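Local coordinates for centrosomal protein of 104 kDa (Homo sapiens, PDB 5LPI) that is required for ciliogenesis and for structural integrity at the ciliary tip, and is represented here by its zinc finger array, at residues N11-C16 with K34-L39; C71-E76 with K90-A95; L100-P105 with E116-H121. All blocks are in the same frame, centred on the assembly; numbering follows the deposited sequence.

Contact 1. Residues N11-C16 with K34-L39; sequences NLCIFC and KHCLML. With ZN (zinc ion), chain G.
Met38 packs against the Phe15-Cys16 peptide, and its chain can be traced outward from the backbone. Its CB lies against Phe15 CB at 4.2 Å; CG then drops onto the peptide, 3.5 Å from Phe15 O and 3.7 Å from Cys16 CA. The chain folds at both later torsions (chi2 -65°, chi3 -59°), which carries SD and CE away from the zinc to helix 115-123, where SD rests near Lys119 and CE near Trp118 O. A long, unbranched thioether suits this place because it can bend to fill the seam between two fingers. Cys13 and Cys16, the CxxC pair of the first finger, bind the zinc ion together with Cys36, while His31 from helix 27-35 completes the site of three cysteines and one histidine. The sulfur-zinc distance is 2.3 Å for Cys36 SG. Backbone N-H groups point at the thiolates: Cys16 N bonds to Cys13 SG almost straight (173°), and Met38 N bonds to Cys36 SG at 3.6 Å, which would probably soften the negative charge of the sulfurs. Leu39 closes the other flank. Its CD2 sits over one face of the Phe15 ring, 4.0 Å from the centroid and shifted toward the rim, a CH-pi contact. Tyr32 meets the same ring edge-to-face, and Leu39 also touches Val48 and Glu50 of strand 48-50.

Contact 2. Residues C71-E76 with K90-A95; sequences CYRCSE and KDCNPA. With ZN (zinc ion), chain E.
The guanidinium of Arg73 is sandwiched between parts of segment 90-95. Pro94 CG lies over the centre of one face, 3.7 Å above the plane, and Lys90 O approaches the opposite face nearer the rim, too poorly angled for a hydrogen bond. At the edge, close to the guanidinium plane, sits Cys92 O, gripped side-on by two nitrogens: NE and NH2 of Arg73 each donate to it at 3.0 Å. The NH2 bond runs nearly along the C=O axis, whereas NE approaches from above the carbonyl plane. Arginine suits the place because one carbonyl is held by two donors, which fixes the rotation of the flat group, while its aliphatic stem lines the metal site: CD of Arg73 is 3.4 Å from Cys92 SG. With CG anti to the backbone N (chi1 -175°), the stem runs out along that sulfur. The nearby positive charge may partly offset the thiolates of Cys71, Cys74 and Cys92, which bind zinc with His86. Proline is well placed too, offering a rigid apolar surface to the guanidinium. The backbones are joined by Ala95 N, which bonds to Arg73 O at 2.9 Å, and Cys74 CB packs 3.3 Å from Asn93 O. The amide of Asn93 finds its partner outside the contact, ND2 bonding to His108 O. Segment 71-76 forms the zinc knuckle at the tip of the hairpin of strands 68-70 and 77-79, and segment 90-95 leaves helix 83-89 to pass that tip on the way to strand 102-103.

Contact 3. Residues L100-P105 with E116-H121; sequences LANRCP and EAWKAH. With ZN (zinc ion), chain H.
Asn102 lays its amide flat on Trp118, the two planes 25° apart and Asn102 CG 3.2 Å from Trp118 NE1. This is stacking, not a hydrogen bond, although Asn102 OD1 is close to the indole nitrogen; Asn102 ND2 instead bonds to Gly114 O, which is likely to fix the amide's rotation. Packing is tight at the far edge of the indole as well, where Arg103 O comes within 3.1 Å of CH2 of Trp118 and Pro105 CD lies near the ring plane at 4.0 Å from the same CH2. The broad, flat indole suits this place because it reaches from the helix across to the strand, and Phe111 adds an edge-to-face contact. Replacing Trp118 by an alanine would probably open a gap between strand and helix and leave the Asn102 amide without its stacking partner. The looser side is at Ala117, partly exposed, whose CB merely touches Asn102 ND2 at 3.7 Å. Zinc ties strand to helix beyond the indole: Cys104 SG binds at 2.3 Å and His121 NE2 at 2.1 Å, with Cys107 and Cys128 completing the site. Hairpin 102-103/110-111 followed by helix 115-123, pinned by one zinc ion, is the beta-beta-alpha fold of a zinc finger.

How the contacts relate
Contacts 1, 2 and 3 follow one another along the chain without nesting, each closing part of a different zinc site; the site of Cys42, Cys45, His57 and Cys62 falls between contacts 1 and 2 in sequence. Contacts 1 and 2 lie on opposite sides of the chain's centre, their centres 28 Å apart and nearest atoms about 15 Å. Contact 3 touches both, with centres 16 Å from contact 1 and 17 Å from contact 2. Helix 115-123 packs on contact 1, Lys119 CE meeting Phe15 O; strand 102-103 makes a polar join to contact 2, Arg103 forming a salt bridge with Glu76 and probably a hydrogen bond to Asn93 O. The last finger thus links the first and third, whose contacts do not touch.

Contact 1. Residues N11-C16 with K34-L39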
# COMPACT_ATOMS: atom_id res chain seq x y z
N ASN A 11 -18.56 12.36 -0.04
CA ASN A 11 -18.90 11.21 -0.89
C ASN A 11 -17.70 10.76 -1.73
O ASN A 11 -17.87 10.18 -2.81
CB ASN A 11 -20.10 11.50 -1.79
CG ASN A 11 -21.36 11.77 -0.99
OD1 ASN A 11 -21.58 11.18 0.07
ND2 ASN A 11 -22.20 12.67 -1.49
N LEU A 12 -16.49 10.99 -1.24
CA LEU A 12 -15.28 10.70 -1.99
C LEU A 12 -14.33 9.83 -1.17
O LEU A 12 -14.04 10.14 -0.01
CB LEU A 12 -14.56 11.99 -2.39
CG LEU A 12 -13.11 11.83 -2.85
CD1 LEU A 12 -13.04 11.39 -4.31
CD2 LEU A 12 -12.34 13.14 -2.63
N CYS A 13 -13.83 8.76 -1.78
CA CYS A 13 -12.70 8.02 -1.22
C CYS A 13 -11.41 8.71 -1.66
O CYS A 13 -11.04 8.65 -2.83
CB CYS A 13 -12.69 6.57 -1.68
SG CYS A 13 -11.25 5.64 -1.08
N ILE A 14 -10.71 9.35 -0.71
CA ILE A 14 -9.47 10.04 -1.06
C ILE A 14 -8.36 9.09 -1.47
O ILE A 14 -7.35 9.55 -2.02
CB ILE A 14 -8.99 10.91 0.11
CG1 ILE A 14 -8.63 10.03 1.31
CG2 ILE A 14 -10.06 11.92 0.51
CD1 ILE A 14 -7.94 10.79 2.40
N PHE A 15 -8.50 7.79 -1.24
CA PHE A 15 -7.43 6.86 -1.60
C PHE A 15 -7.52 6.41 -3.05
O PHE A 15 -6.53 6.48 -3.78
CB PHE A 15 -7.45 5.65 -0.67
CG PHE A 15 -7.35 6.04 0.76
CD1 PHE A 15 -6.16 6.56 1.24
CD2 PHE A 15 -8.45 5.97 1.59
CE1 PHE A 15 -6.06 6.96 2.55
CE2 PHE A 15 -8.35 6.37 2.91
CZ PHE A 15 -7.16 6.87 3.39
N CYS A 16 -8.69 5.94 -3.48
CA CYS A 16 -8.82 5.51 -4.87
C CYS A 16 -9.52 6.55 -5.74
O CYS A 16 -9.56 6.37 -6.97
CB CYS A 16 -9.57 4.18 -4.95
SG CYS A 16 -11.33 4.28 -4.58
N LYS A 34 -13.28 -3.47 3.04
CA LYS A 34 -13.49 -4.58 2.12
C LYS A 34 -13.12 -4.31 0.66
O LYS A 34 -12.70 -5.25 -0.02
CB LYS A 34 -14.96 -5.02 2.15
CG LYS A 34 -15.33 -5.72 3.47
CD LYS A 34 -16.74 -6.26 3.42
CE LYS A 34 -17.02 -7.05 4.72
NZ LYS A 34 -18.30 -7.80 4.69
N HIS A 35 -13.27 -3.10 0.16
CA HIS A 35 -13.37 -2.92 -1.29
C HIS A 35 -12.29 -2.06 -1.92
O HIS A 35 -11.89 -2.35 -3.05
CB HIS A 35 -14.73 -2.33 -1.65
CG HIS A 35 -15.87 -3.18 -1.19
ND1 HIS A 35 -16.08 -4.45 -1.66
CD2 HIS A 35 -16.85 -2.94 -0.29
CE1 HIS A 35 -17.14 -4.97 -1.08
NE2 HIS A 35 -17.64 -4.07 -0.24
N CYS A 36 -11.81 -1.00 -1.26
CA CYS A 36 -10.90 -0.06 -1.91
C CYS A 36 -9.65 -0.76 -2.43
O CYS A 36 -8.92 -1.39 -1.66
CB CYS A 36 -10.51 1.06 -0.95
SG CYS A 36 -9.47 2.36 -1.72
N LEU A 37 -9.37 -0.61 -3.73
CA LEU A 37 -8.22 -1.29 -4.33
C LEU A 37 -6.89 -0.73 -3.86
O LEU A 37 -5.86 -1.39 -4.03
CB LEU A 37 -8.30 -1.20 -5.87
CG LEU A 37 -9.50 -1.90 -6.50
CD1 LEU A 37 -9.52 -1.70 -8.00
CD2 LEU A 37 -9.51 -3.38 -6.16
N MET A 38 -6.86 0.47 -3.29
CA MET A 38 -5.61 1.08 -2.86
C MET A 38 -5.23 0.69 -1.44
O MET A 38 -4.11 1.01 -0.99
CB MET A 38 -5.71 2.60 -2.96
CG MET A 38 -6.03 3.10 -4.37
SD MET A 38 -4.69 2.73 -5.54
CE MET A 38 -3.36 3.62 -4.73
N LEU A 39 -6.10 -0.00 -0.73
CA LEU A 39 -5.88 -0.36 0.66
C LEU A 39 -5.82 -1.87 0.81
O LEU A 39 -6.27 -2.63 -0.06
CB LEU A 39 -7.00 0.21 1.55
CG LEU A 39 -7.36 1.68 1.33
CD1 LEU A 39 -8.57 2.05 2.22
CD2 LEU A 39 -6.18 2.61 1.61
ZN ZN G . -11.26 3.75 -2.31

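Contact 2. Residues C71-E76 with K90-A95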
# COMPACT_ATOMS: atom_id res chain seq x y z
N CYS A 71 14.98 -5.09 5.14
CA CYS A 71 16.08 -5.53 4.30
C CYS A 71 16.65 -4.32 3.57
O CYS A 71 15.93 -3.66 2.82
CB CYS A 71 15.64 -6.59 3.30
SG CYS A 71 16.97 -6.89 2.06
N TYR A 72 17.93 -4.04 3.80
CA TYR A 72 18.56 -2.91 3.15
C TYR A 72 18.70 -3.10 1.65
O TYR A 72 18.96 -2.12 0.95
CB TYR A 72 19.93 -2.64 3.80
CG TYR A 72 19.83 -2.28 5.27
CD1 TYR A 72 18.66 -1.76 5.81
CD2 TYR A 72 20.92 -2.45 6.12
CE1 TYR A 72 18.57 -1.43 7.15
CE2 TYR A 72 20.85 -2.11 7.47
CZ TYR A 72 19.67 -1.60 7.98
OH TYR A 72 19.59 -1.28 9.31
N ARG A 73 18.51 -4.32 1.14
CA ARG A 73 18.56 -4.54 -0.30
C ARG A 73 17.25 -4.14 -0.97
O ARG A 73 17.23 -3.28 -1.86
CB ARG A 73 18.91 -6.00 -0.62
CG ARG A 73 19.10 -6.33 -2.10
CD ARG A 73 19.49 -7.80 -2.27
NE ARG A 73 19.00 -8.41 -3.51
CZ ARG A 73 19.75 -8.58 -4.60
NH1 ARG A 73 21.01 -8.18 -4.60
NH2 ARG A 73 19.24 -9.16 -5.68
N CYS A 74 16.14 -4.73 -0.53
CA CYS A 74 14.86 -4.46 -1.17
C CYS A 74 14.02 -3.40 -0.46
O CYS A 74 12.99 -3.00 -1.00
CB CYS A 74 14.03 -5.75 -1.29
SG CYS A 74 13.65 -6.51 0.29
N SER A 75 14.43 -2.95 0.73
CA SER A 75 13.75 -1.93 1.53
C SER A 75 12.46 -2.44 2.16
O SER A 75 11.76 -1.66 2.82
CB SER A 75 13.43 -0.66 0.74
OG SER A 75 12.30 -0.86 -0.11
N GLU A 76 12.11 -3.71 1.99
CA GLU A 76 10.87 -4.25 2.52
C GLU A 76 11.06 -4.75 3.95
O GLU A 76 12.17 -4.99 4.42
CB GLU A 76 10.35 -5.37 1.62
CG GLU A 76 10.02 -4.90 0.20
CD GLU A 76 9.45 -6.00 -0.69
OE1 GLU A 76 9.17 -7.11 -0.18
OE2 GLU A 76 9.29 -5.75 -1.90
N LYS A 90 19.92 -13.28 -0.99
CA LYS A 90 20.05 -12.23 -2.01
C LYS A 90 19.11 -12.46 -3.20
O LYS A 90 19.48 -12.23 -4.35
CB LYS A 90 21.50 -12.11 -2.50
CG LYS A 90 22.45 -11.49 -1.50
CD LYS A 90 23.86 -11.43 -2.07
CE LYS A 90 24.89 -11.22 -0.97
NZ LYS A 90 26.30 -11.19 -1.50
N ASP A 91 17.89 -12.91 -2.92
CA ASP A 91 16.94 -13.19 -3.99
C ASP A 91 15.89 -12.10 -4.16
O ASP A 91 15.12 -12.16 -5.13
CB ASP A 91 16.23 -14.53 -3.74
CG ASP A 91 17.16 -15.71 -3.89
OD1 ASP A 91 18.08 -15.63 -4.74
OD2 ASP A 91 16.98 -16.70 -3.16
N CYS A 92 15.84 -11.11 -3.27
CA CYS A 92 14.84 -10.06 -3.36
C CYS A 92 15.21 -9.07 -4.47
O CYS A 92 16.37 -8.98 -4.90
CB CYS A 92 14.72 -9.33 -2.02
SG CYS A 92 16.27 -8.60 -1.44
N ASN A 93 14.20 -8.34 -4.94
CA ASN A 93 14.43 -7.34 -5.98
C ASN A 93 14.98 -6.06 -5.37
O ASN A 93 14.31 -5.46 -4.52
CB ASN A 93 13.13 -7.06 -6.73
CG ASN A 93 13.32 -6.03 -7.86
OD1 ASN A 93 14.44 -5.80 -8.33
ND2 ASN A 93 12.22 -5.40 -8.27
N PRO A 94 16.16 -5.60 -5.78
CA PRO A 94 16.74 -4.41 -5.14
C PRO A 94 15.86 -3.18 -5.29
O PRO A 94 15.13 -3.02 -6.27
CB PRO A 94 18.08 -4.23 -5.87
CG PRO A 94 18.41 -5.61 -6.37
CD PRO A 94 17.09 -6.21 -6.75
N ALA A 95 15.92 -2.31 -4.29
CA ALA A 95 15.13 -1.09 -4.28
C ALA A 95 15.90 0.05 -4.93
O ALA A 95 17.12 -0.01 -5.11
CB ALA A 95 14.75 -0.71 -2.85
ZN ZN E . 15.45 -8.04 0.61

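Contact 3. Residues L100-P105 with E116-H121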
# COMPACT_ATOMS: atom_id res chain seq x y z
N LEU A 100 13.00 8.16 -7.42
CA LEU A 100 13.13 7.59 -8.74
C LEU A 100 12.05 6.55 -9.04
O LEU A 100 11.71 6.36 -10.21
CB LEU A 100 14.51 6.95 -8.91
CG LEU A 100 15.67 7.85 -9.34
CD1 LEU A 100 15.67 9.17 -8.59
CD2 LEU A 100 17.02 7.13 -9.17
N ALA A 101 11.49 5.91 -8.01
CA ALA A 101 10.57 4.81 -8.27
C ALA A 101 9.65 4.54 -7.08
O ALA A 101 10.07 4.59 -5.92
CB ALA A 101 11.35 3.53 -8.62
N ASN A 102 8.39 4.24 -7.39
CA ASN A 102 7.52 3.53 -6.47
C ASN A 102 7.94 2.07 -6.36
O ASN A 102 8.39 1.46 -7.33
CB ASN A 102 6.07 3.56 -6.94
CG ASN A 102 5.46 4.91 -6.85
OD1 ASN A 102 5.89 5.74 -6.06
ND2 ASN A 102 4.41 5.13 -7.65
N ARG A 103 7.71 1.49 -5.19
CA ARG A 103 7.99 0.08 -4.94
C ARG A 103 6.72 -0.58 -4.41
O ARG A 103 6.23 -0.22 -3.34
CB ARG A 103 9.13 -0.08 -3.92
CG ARG A 103 9.25 -1.47 -3.33
CD ARG A 103 9.49 -2.52 -4.41
NE ARG A 103 10.02 -3.77 -3.87
CZ ARG A 103 11.24 -4.24 -4.12
NH1 ARG A 103 12.08 -3.57 -4.92
NH2 ARG A 103 11.63 -5.40 -3.59
N CYS A 104 6.21 -1.55 -5.16
CA CYS A 104 5.02 -2.28 -4.71
C CYS A 104 5.43 -3.33 -3.70
O CYS A 104 6.23 -4.21 -4.02
CB CYS A 104 4.30 -2.96 -5.87
SG CYS A 104 2.76 -3.74 -5.29
N PRO A 105 4.91 -3.28 -2.47
CA PRO A 105 5.23 -4.32 -1.49
C PRO A 105 4.49 -5.63 -1.73
O PRO A 105 4.80 -6.63 -1.07
CB PRO A 105 4.80 -3.69 -0.17
CG PRO A 105 3.54 -2.92 -0.57
CD PRO A 105 3.90 -2.33 -1.96
N GLU A 116 -0.19 9.08 -9.33
CA GLU A 116 -0.87 8.59 -10.53
C GLU A 116 -0.38 7.20 -10.91
O GLU A 116 -1.17 6.34 -11.32
CB GLU A 116 -0.64 9.59 -11.67
CG GLU A 116 -1.30 9.23 -13.00
CD GLU A 116 -0.94 10.24 -14.11
OE1 GLU A 116 0.14 10.09 -14.72
OE2 GLU A 116 -1.73 11.18 -14.34
N ALA A 117 0.93 6.96 -10.78
CA ALA A 117 1.49 5.63 -11.03
C ALA A 117 0.99 4.61 -10.02
O ALA A 117 0.69 3.46 -10.39
CB ALA A 117 3.01 5.69 -11.00
N TRP A 118 0.93 4.97 -8.74
CA TRP A 118 0.38 4.05 -7.74
C TRP A 118 -1.02 3.59 -8.13
O TRP A 118 -1.33 2.40 -8.10
CB TRP A 118 0.35 4.71 -6.36
CG TRP A 118 1.56 4.47 -5.56
CD1 TRP A 118 2.43 5.42 -5.08
CD2 TRP A 118 2.06 3.21 -5.13
NE1 TRP A 118 3.44 4.81 -4.37
CE2 TRP A 118 3.24 3.45 -4.40
CE3 TRP A 118 1.61 1.89 -5.29
CZ2 TRP A 118 3.98 2.42 -3.82
CZ3 TRP A 118 2.36 0.86 -4.72
CH2 TRP A 118 3.53 1.13 -4.00
N LYS A 119 -1.88 4.55 -8.49
CA LYS A 119 -3.24 4.18 -8.87
C LYS A 119 -3.25 3.28 -10.09
O LYS A 119 -3.98 2.28 -10.12
CB LYS A 119 -4.08 5.44 -9.13
CG LYS A 119 -4.45 6.21 -7.87
CD LYS A 119 -5.54 7.25 -8.19
CE LYS A 119 -6.04 7.96 -6.94
NZ LYS A 119 -5.02 8.91 -6.40
N ALA A 120 -2.44 3.60 -11.11
CA ALA A 120 -2.45 2.78 -12.32
C ALA A 120 -1.92 1.37 -12.04
O ALA A 120 -2.43 0.39 -12.59
CB ALA A 120 -1.64 3.46 -13.41
N HIS A 121 -0.91 1.26 -11.18
CA HIS A 121 -0.40 -0.06 -10.84
C HIS A 121 -1.43 -0.89 -10.08
O HIS A 121 -1.69 -2.04 -10.43
CB HIS A 121 0.87 0.07 -10.00
CG HIS A 121 1.46 -1.25 -9.62
ND1 HIS A 121 2.22 -2.00 -10.49
CD2 HIS A 121 1.37 -1.98 -8.48
CE1 HIS A 121 2.58 -3.13 -9.89
NE2 HIS A 121 2.09 -3.13 -8.67
ZN ZN H . 2.15 -4.71 -7.32